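Long-range contact in ApaG protein (Pseudomonas aeruginosa, PDB 3NRF), which is of unknown function, a small all-beta protein of the DUF4354 family that carries a disulfide bond: residues Q58-T70 and A78-D90. Numbering follows the deposited sequence. Where two conformers were deposited one is given.
Sequences QSFRLDTVDEELT and ASVEGDAIFASED
Leu62 and Phe86 meet on one face of an antiparallel strand pair: CD1 of Leu62 lies over the Phe86 ring, a CH-pi contact 4.0 Å from the ring centroid. With CG anti to the backbone N (chi1 179°), Leu62 brings its end closer to strand 79-88, and the same methyl touches Ala84 CB. Val65 CG2 and Leu69 CD1 approach that CB too, extending the apolar row. Backbone bonds tie the strands. Ala87 N donates to Arg61 O (2.9 Å), Ile85 N to Thr64 O and, beyond the last pair, Asp66 N to Asp83 O. Between the Arg61 and Asp66 bonds two residues of 59-65, Asp63 and Thr64, stand against the single Ile85, which makes a classic beta bulge: Ile85 O takes a 2.7 Å bond from Asp63 N in its carbonyl plane and a weak one from Thr64 N. The bulge shifts the register by one residue in the six-stranded antiparallel sheet, where strand 79-88 runs between 59-65 and 24-37. Water bridges Arg61 N and Ala87 O at the Arg61 end. On the face of Thr64 and Ile85, Thr64 OG1 lies 3.7 Å from Ile85 CD1, the two side chains running alongside each other in the same direction. Arg61 lays one guanidinium face over Ala87 CB, 3.6 Å from NH2; NH1 forms a salt bridge with Asp63 OD1, which lies close to the guanidinium plane, and this helps to hold the group's rotation, while Phe26 adds a cation-pi contact. Where the strand gives way to the 3-10 turn 67-69, Asp83 N donates to Asp66 OD2 in an almost straight bond (176°) from above the carboxylate plane. The Asp66 and Asp83 side chains run alongside each other, their carboxylate planes turned 70° apart, with Lys32 bridging to Asp83 OD2 and probably easing their repulsion. Gly82 lets Leu69 settle against bare backbone, CD1 3.4 Å from Gly82 O.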
ATOM      1  N   GLN B  58     -20.812   7.298  -3.603  1.00 17.04           N
ATOM      2  CA  GLN B  58     -20.263   8.611  -3.318  1.00 17.76           C
ATOM      3  C   GLN B  58     -19.279   8.962  -4.436  1.00 20.37           C
ATOM      4  O   GLN B  58     -18.473   8.113  -4.811  1.00 17.93           O
ATOM      5  CB  GLN B  58     -19.473   8.583  -1.981  1.00 18.33           C
ATOM      6  CG  GLN B  58     -19.022   9.984  -1.535  1.00 20.55           C
ATOM      7  CD  GLN B  58     -18.294  10.023  -0.205  1.00 22.46           C
ATOM      8  OE1 GLN B  58     -18.005   8.991   0.430  1.00 20.43           O
ATOM      9  NE2 GLN B  58     -17.946  11.217   0.198  1.00 21.24           N
ATOM     10  N   SER B  59     -19.347  10.202  -4.958  1.00 14.11           N
ATOM     11  CA  SER B  59     -18.498  10.707  -6.009  0.50 13.93           C
ATOM     12  C   SER B  59     -17.406  11.568  -5.394  1.00 16.04           C
ATOM     13  O   SER B  59     -17.634  12.197  -4.366  1.00 17.92           O
ATOM     14  CB  SER B  59     -19.291  11.615  -6.955  0.50 16.24           C
ATOM     15  OG  SER B  59     -20.499  10.995  -7.356  0.50 19.14           O
ATOM     16  N   PHE B  60     -16.266  11.601  -6.038  1.00 13.97           N
ATOM     17  CA  PHE B  60     -15.133  12.407  -5.619  1.00 14.34           C
ATOM     18  C   PHE B  60     -14.716  13.340  -6.736  1.00 14.67           C
ATOM     19  O   PHE B  60     -14.583  12.923  -7.913  1.00 19.55           O
ATOM     20  CB  PHE B  60     -13.983  11.504  -5.151  1.00 16.63           C
ATOM     21  CG  PHE B  60     -14.410  10.554  -4.092  1.00 15.13           C
ATOM     22  CD1 PHE B  60     -14.590  10.982  -2.766  1.00 14.85           C
ATOM     23  CD2 PHE B  60     -14.697   9.235  -4.390  1.00 17.01           C
ATOM     24  CE1 PHE B  60     -15.089  10.147  -1.811  1.00 17.76           C
ATOM     25  CE2 PHE B  60     -15.191   8.383  -3.386  1.00 15.63           C
ATOM     26  CZ  PHE B  60     -15.344   8.856  -2.097  1.00 17.05           C
ATOM     27  N   ARG B  61     -14.455  14.580  -6.316  1.00 19.07           N
ATOM     28  CA  ARG B  61     -14.069  15.605  -7.267  1.00 23.25           C
ATOM     29  C   ARG B  61     -12.653  15.403  -7.812  1.00 19.03           C
ATOM     30  O   ARG B  61     -11.741  14.893  -7.114  1.00 18.27           O
ATOM     31  CB  ARG B  61     -14.217  17.024  -6.706  1.00 27.80           C
ATOM     32  CG  ARG B  61     -13.217  17.386  -5.675  1.00 25.00           C
ATOM     33  CD  ARG B  61     -13.282  18.886  -5.212  1.00 26.01           C
ATOM     34  NE  ARG B  61     -12.206  19.030  -4.242  1.00 19.97           N
ATOM     35  CZ  ARG B  61     -10.955  19.373  -4.535  1.00 21.22           C
ATOM     36  NH1 ARG B  61     -10.610  19.731  -5.769  1.00 22.14           N
ATOM     37  NH2 ARG B  61     -10.042  19.387  -3.573  1.00 26.60           N
ATOM     38  N   LEU B  62     -12.519  15.792  -9.060  1.00 18.93           N
ATOM     39  CA  LEU B  62     -11.289  15.724  -9.810  1.00 17.65           C
ATOM     40  C   LEU B  62     -10.513  16.976  -9.465  1.00 21.57           C
ATOM     41  O   LEU B  62     -10.952  18.083  -9.782  1.00 21.07           O
ATOM     42  CB  LEU B  62     -11.575  15.639 -11.317  1.00 22.73           C
ATOM     43  CG  LEU B  62     -10.417  15.593 -12.282  1.00 25.38           C
ATOM     44  CD1 LEU B  62      -9.565  14.338 -11.987  1.00 20.89           C
ATOM     45  CD2 LEU B  62     -10.820  15.618 -13.754  1.00 26.81           C
ATOM     46  N   ASP B  63      -9.376  16.800  -8.785  1.00 17.94           N
ATOM     47  CA  ASP B  63      -8.529  17.916  -8.388  1.00 15.92           C
ATOM     48  C   ASP B  63      -7.601  18.394  -9.502  1.00 17.92           C
ATOM     49  O   ASP B  63      -7.520  19.621  -9.762  1.00 18.70           O
ATOM     50  CB  ASP B  63      -7.746  17.561  -7.123  1.00 16.25           C
ATOM     51  CG  ASP B  63      -7.047  18.786  -6.527  1.00 18.76           C
ATOM     52  OD1 ASP B  63      -7.741  19.724  -6.079  1.00 21.83           O
ATOM     53  OD2 ASP B  63      -5.811  18.801  -6.477  1.00 23.86           O
ATOM     54  N   THR B  64      -6.878  17.473 -10.164  1.00 16.30           N
ATOM     55  CA  THR B  64      -6.028  17.809 -11.308  1.00 16.52           C
ATOM     56  C   THR B  64      -6.082  16.636 -12.296  1.00 16.32           C
ATOM     57  O   THR B  64      -6.407  15.483 -11.902  1.00 15.28           O
ATOM     58  CB  THR B  64      -4.558  18.103 -10.939  1.00 23.12           C
ATOM     59  OG1 THR B  64      -4.012  16.981 -10.274  1.00 22.15           O
ATOM     60  CG2 THR B  64      -4.441  19.350 -10.014  1.00 21.59           C
ATOM     61  N   VAL B  65      -5.748  16.931 -13.543  1.00 19.02           N
ATOM     62  CA  VAL B  65      -5.762  15.923 -14.584  1.00 21.93           C
ATOM     63  C   VAL B  65      -4.774  16.276 -15.701  1.00 23.08           C
ATOM     64  O   VAL B  65      -4.579  17.464 -16.056  1.00 23.68           O
ATOM     65  CB  VAL B  65      -7.212  15.778 -15.163  1.00 25.77           C
ATOM     66  CG1 VAL B  65      -7.607  17.035 -15.953  1.00 26.69           C
ATOM     67  CG2 VAL B  65      -7.335  14.546 -16.032  1.00 21.33           C
ATOM     68  N   ASP B  66      -4.131  15.258 -16.249  1.00 19.60           N
ATOM     69  CA  ASP B  66      -3.221  15.490 -17.350  1.00 21.82           C
ATOM     70  C   ASP B  66      -3.976  16.003 -18.555  1.00 25.01           C
ATOM     71  O   ASP B  66      -5.082  15.576 -18.843  1.00 23.13           O
ATOM     72  CB  ASP B  66      -2.438  14.222 -17.763  1.00 23.71           C
ATOM     73  CG  ASP B  66      -1.318  13.860 -16.798  1.00 24.62           C
ATOM     74  OD1 ASP B  66      -0.867  14.696 -16.012  1.00 25.72           O
ATOM     75  OD2 ASP B  66      -0.862  12.704 -16.863  1.00 26.43           O
ATOM     76  N   GLU B  67      -3.314  16.861 -19.324  1.00 23.43           N
ATOM     77  CA  GLU B  67      -3.897  17.427 -20.546  1.00 31.42           C
ATOM     78  C   GLU B  67      -4.415  16.379 -21.553  1.00 24.24           C
ATOM     79  O   GLU B  67      -5.471  16.585 -22.184  1.00 25.39           O
ATOM     80  CB  GLU B  67      -2.870  18.333 -21.233  1.00 41.32           C
ATOM     81  CG  GLU B  67      -3.432  19.114 -22.409  1.00 46.10           C
ATOM     82  CD  GLU B  67      -2.382  19.957 -23.101  1.00 47.78           C
ATOM     83  OE1 GLU B  67      -1.347  20.287 -22.470  1.00 49.45           O
ATOM     84  OE2 GLU B  67      -2.601  20.282 -24.288  1.00 54.19           O
ATOM     85  N   GLU B  68      -3.689  15.271 -21.694  1.00 26.40           N
ATOM     86  CA  GLU B  68      -4.071  14.206 -22.612  1.00 26.72           C
ATOM     87  C   GLU B  68      -5.487  13.675 -22.385  1.00 21.11           C
ATOM     88  O   GLU B  68      -6.158  13.264 -23.343  1.00 26.67           O
ATOM     89  CB  GLU B  68      -3.078  13.037 -22.535  1.00 28.47           C
ATOM     90  CG  GLU B  68      -1.734  13.319 -23.138  1.00 36.00           C
ATOM     91  CD  GLU B  68      -0.809  14.144 -22.261  1.00 32.81           C
ATOM     92  OE1 GLU B  68      -1.160  14.547 -21.112  1.00 35.57           O
ATOM     93  OE2 GLU B  68       0.301  14.407 -22.762  1.00 39.87           O
ATOM     94  N   LEU B  69      -5.954  13.701 -21.134  1.00 24.79           N
ATOM     95  CA  LEU B  69      -7.315  13.209 -20.817  1.00 20.03           C
ATOM     96  C   LEU B  69      -8.430  14.250 -21.095  1.00 24.91           C
ATOM     97  O   LEU B  69      -9.610  13.901 -21.010  1.00 26.41           O
ATOM     98  CB  LEU B  69      -7.399  12.659 -19.377  1.00 19.05           C
ATOM     99  CG  LEU B  69      -6.556  11.419 -19.086  1.00 17.65           C
ATOM    100  CD1 LEU B  69      -6.390  11.174 -17.625  1.00 17.53           C
ATOM    101  CD2 LEU B  69      -7.117  10.177 -19.845  1.00 21.63           C
ATOM    102  N   THR B  70      -8.044  15.488 -21.431  1.00 26.14           N
ATOM    103  CA  THR B  70      -8.971  16.608 -21.672  1.00 28.61           C
ATOM    104  C   THR B  70      -9.351  16.749 -23.166  1.00 30.39           C
ATOM    105  O   THR B  70      -9.914  17.762 -23.579  1.00 32.01           O
ATOM    106  CB  THR B  70      -8.394  17.962 -21.166  1.00 27.11           C
ATOM    107  OG1 THR B  70      -7.327  18.395 -22.019  1.00 35.43           O
ATOM    108  CG2 THR B  70      -7.890  17.864 -19.725  1.00 32.71           C
ATOM    109  N   ALA B  78      -9.512   4.892 -31.244  1.00 29.42           N
ATOM    110  CA  ALA B  78      -8.390   5.565 -30.614  1.00 29.39           C
ATOM    111  C   ALA B  78      -8.434   5.563 -29.104  1.00 30.30           C
ATOM    112  O   ALA B  78      -9.523   5.483 -28.472  1.00 25.59           O
ATOM    113  CB  ALA B  78      -8.279   7.020 -31.110  1.00 30.02           C
ATOM    114  N   SER B  79      -7.241   5.732 -28.517  1.00 24.63           N
ATOM    115  CA  SER B  79      -7.027   5.755 -27.072  0.50 25.08           C
ATOM    116  C   SER B  79      -6.172   6.948 -26.653  1.00 26.15           C
ATOM    117  O   SER B  79      -5.291   7.376 -27.430  1.00 23.34           O
ATOM    118  CB  SER B  79      -6.261   4.491 -26.648  0.50 27.58           C
ATOM    119  OG  SER B  79      -6.885   3.299 -27.105  0.50 25.83           O
ATOM    120  N   VAL B  80      -6.418   7.461 -25.451  1.00 19.46           N
ATOM    121  CA  VAL B  80      -5.628   8.476 -24.825  1.00 19.68           C
ATOM    122  C   VAL B  80      -5.428   7.991 -23.381  1.00 21.16           C
ATOM    123  O   VAL B  80      -6.226   7.211 -22.841  1.00 20.97           O
ATOM    124  CB  VAL B  80      -6.251   9.898 -24.910  1.00 21.56           C
ATOM    125  CG1 VAL B  80      -6.384  10.359 -26.385  1.00 22.91           C
ATOM    126  CG2 VAL B  80      -7.612   9.953 -24.203  1.00 22.72           C
ATOM    127  N   GLU B  81      -4.398   8.484 -22.726  1.00 18.43           N
ATOM    128  CA  GLU B  81      -4.084   8.051 -21.386  0.67 20.03           C
ATOM    129  C   GLU B  81      -3.323   9.108 -20.629  1.00 17.75           C
ATOM    130  O   GLU B  81      -2.629   9.951 -21.212  1.00 22.95           O
ATOM    131  CB  GLU B  81      -3.312   6.733 -21.441  0.67 20.06           C
ATOM    132  CG  GLU B  81      -2.656   6.278 -20.159  0.67 25.42           C
ATOM    133  CD  GLU B  81      -1.809   5.023 -20.330  0.67 26.65           C
ATOM    134  OE1 GLU B  81      -2.370   3.907 -20.531  0.67 24.94           O
ATOM    135  OE2 GLU B  81      -0.561   5.164 -20.216  0.67 30.88           O
ATOM    136  N   GLY B  82      -3.502   9.113 -19.314  1.00 17.09           N
ATOM    137  CA  GLY B  82      -2.815  10.044 -18.421  1.00 19.15           C
ATOM    138  C   GLY B  82      -3.214   9.825 -16.974  1.00 20.08           C
ATOM    139  O   GLY B  82      -3.968   8.919 -16.657  1.00 18.38           O
ATOM    140  N   ASP B  83      -2.709  10.660 -16.094  1.00 18.88           N
ATOM    141  CA  ASP B  83      -3.055  10.615 -14.670  1.00 18.66           C
ATOM    142  C   ASP B  83      -4.174  11.562 -14.304  1.00 17.61           C
ATOM    143  O   ASP B  83      -4.359  12.607 -14.932  1.00 17.90           O
ATOM    144  CB  ASP B  83      -1.839  10.947 -13.842  1.00 20.63           C
ATOM    145  CG  ASP B  83      -0.719   9.947 -14.101  1.00 22.57           C
ATOM    146  OD1 ASP B  83      -0.938   8.749 -13.841  1.00 25.65           O
ATOM    147  OD2 ASP B  83       0.349  10.347 -14.599  1.00 31.49           O
ATOM    148  N   ALA B  84      -4.944  11.156 -13.304  1.00 17.48           N
ATOM    149  CA  ALA B  84      -6.071  11.936 -12.801  1.00 18.67           C
ATOM    150  C   ALA B  84      -6.044  11.819 -11.291  1.00 16.01           C
ATOM    151  O   ALA B  84      -5.816  10.704 -10.752  1.00 16.92           O
ATOM    152  CB  ALA B  84      -7.384  11.387 -13.353  1.00 19.23           C
ATOM    153  N   ILE B  85      -6.209  12.922 -10.577  1.00 14.77           N
ATOM    154  CA  ILE B  85      -6.147  12.882  -9.119  1.00 12.36           C
ATOM    155  C   ILE B  85      -7.455  13.394  -8.524  1.00 13.64           C
ATOM    156  O   ILE B  85      -7.875  14.516  -8.857  1.00 14.38           O
ATOM    157  CB  ILE B  85      -4.961  13.727  -8.544  1.00 15.50           C
ATOM    158  CG1 ILE B  85      -3.632  13.236  -9.079  1.00 20.37           C
ATOM    159  CG2 ILE B  85      -4.935  13.640  -7.059  1.00 15.29           C
ATOM    160  CD1 ILE B  85      -2.428  14.064  -8.550  1.00 21.68           C
ATOM    161  N   PHE B  86      -8.074  12.588  -7.679  1.00 13.38           N
ATOM    162  CA  PHE B  86      -9.329  12.882  -7.027  1.00 11.88           C
ATOM    163  C   PHE B  86      -9.128  13.174  -5.569  1.00 14.62           C
ATOM    164  O   PHE B  86      -8.129  12.753  -4.965  1.00 14.94           O
ATOM    165  CB  PHE B  86     -10.358  11.751  -7.236  1.00 12.37           C
ATOM    166  CG  PHE B  86     -10.618  11.422  -8.693  1.00 15.26           C
ATOM    167  CD1 PHE B  86      -9.797  10.525  -9.361  1.00 15.57           C
ATOM    168  CD2 PHE B  86     -11.652  12.045  -9.419  1.00 16.94           C
ATOM    169  CE1 PHE B  86      -9.993  10.220 -10.688  1.00 16.51           C
ATOM    170  CE2 PHE B  86     -11.840  11.733 -10.765  1.00 17.05           C
ATOM    171  CZ  PHE B  86     -11.014  10.809 -11.387  1.00 16.53           C
ATOM    172  N   ALA B  87     -10.112  13.821  -4.963  1.00 15.81           N
ATOM    173  CA  ALA B  87      -9.987  14.292  -3.572  1.00 14.42           C
ATOM    174  C   ALA B  87     -11.241  14.149  -2.727  1.00 15.12           C
ATOM    175  O   ALA B  87     -12.369  14.083  -3.223  1.00 15.67           O
ATOM    176  CB  ALA B  87      -9.596  15.803  -3.587  1.00 14.79           C
ATOM    177  N   SER B  88     -11.010  14.068  -1.436  1.00 14.50           N
ATOM    178  CA  SER B  88     -12.041  14.116  -0.397  1.00 13.60           C
ATOM    179  C   SER B  88     -11.459  14.823   0.810  1.00 15.27           C
ATOM    180  O   SER B  88     -10.241  14.828   0.982  1.00 14.04           O
ATOM    181  CB  SER B  88     -12.544  12.744   0.013  1.00 14.01           C
ATOM    182  OG  SER B  88     -11.518  11.893   0.498  1.00 16.54           O
ATOM    183  N   GLU B  89     -12.305  15.408   1.658  1.00 16.64           N
ATOM    184  CA  GLU B  89     -11.770  16.104   2.837  1.00 17.57           C
ATOM    185  C   GLU B  89     -11.230  15.131   3.846  1.00 16.12           C
ATOM    186  O   GLU B  89     -10.222  15.435   4.516  1.00 19.37           O
ATOM    187  CB  GLU B  89     -12.860  16.902   3.546  1.00 18.11           C
ATOM    188  CG  GLU B  89     -13.428  17.950   2.630  1.00 21.33           C
ATOM    189  CD  GLU B  89     -14.700  17.500   1.904  1.00 25.86           C
ATOM    190  OE1 GLU B  89     -14.857  16.311   1.531  1.00 23.49           O
ATOM    191  OE2 GLU B  89     -15.619  18.365   1.754  1.00 30.28           O
ATOM    192  N   ASP B  90     -11.912  14.000   3.973  1.00 17.64           N
ATOM    193  CA  ASP B  90     -11.549  12.906   4.843  1.00 19.39           C
ATOM    194  C   ASP B  90     -10.859  11.807   4.033  1.00 15.32           C
ATOM    195  O   ASP B  90     -10.326  12.081   2.954  1.00 16.44           O
ATOM    196  CB  ASP B  90     -12.753  12.403   5.668  1.00 20.08           C
ATOM    197  CG  ASP B  90     -13.939  11.959   4.804  1.00 20.94           C
ATOM    198  OD1 ASP B  90     -13.770  11.918   3.556  1.00 18.66           O
ATOM    199  OD2 ASP B  90     -15.026  11.715   5.377  1.00 21.67           O
TER
HETATM  200  O   HOH W   1     -16.007  12.327   2.102  1.00 18.51           O
HETATM  201  O   HOH W   2     -14.778  15.190  -3.264  1.00 23.84           O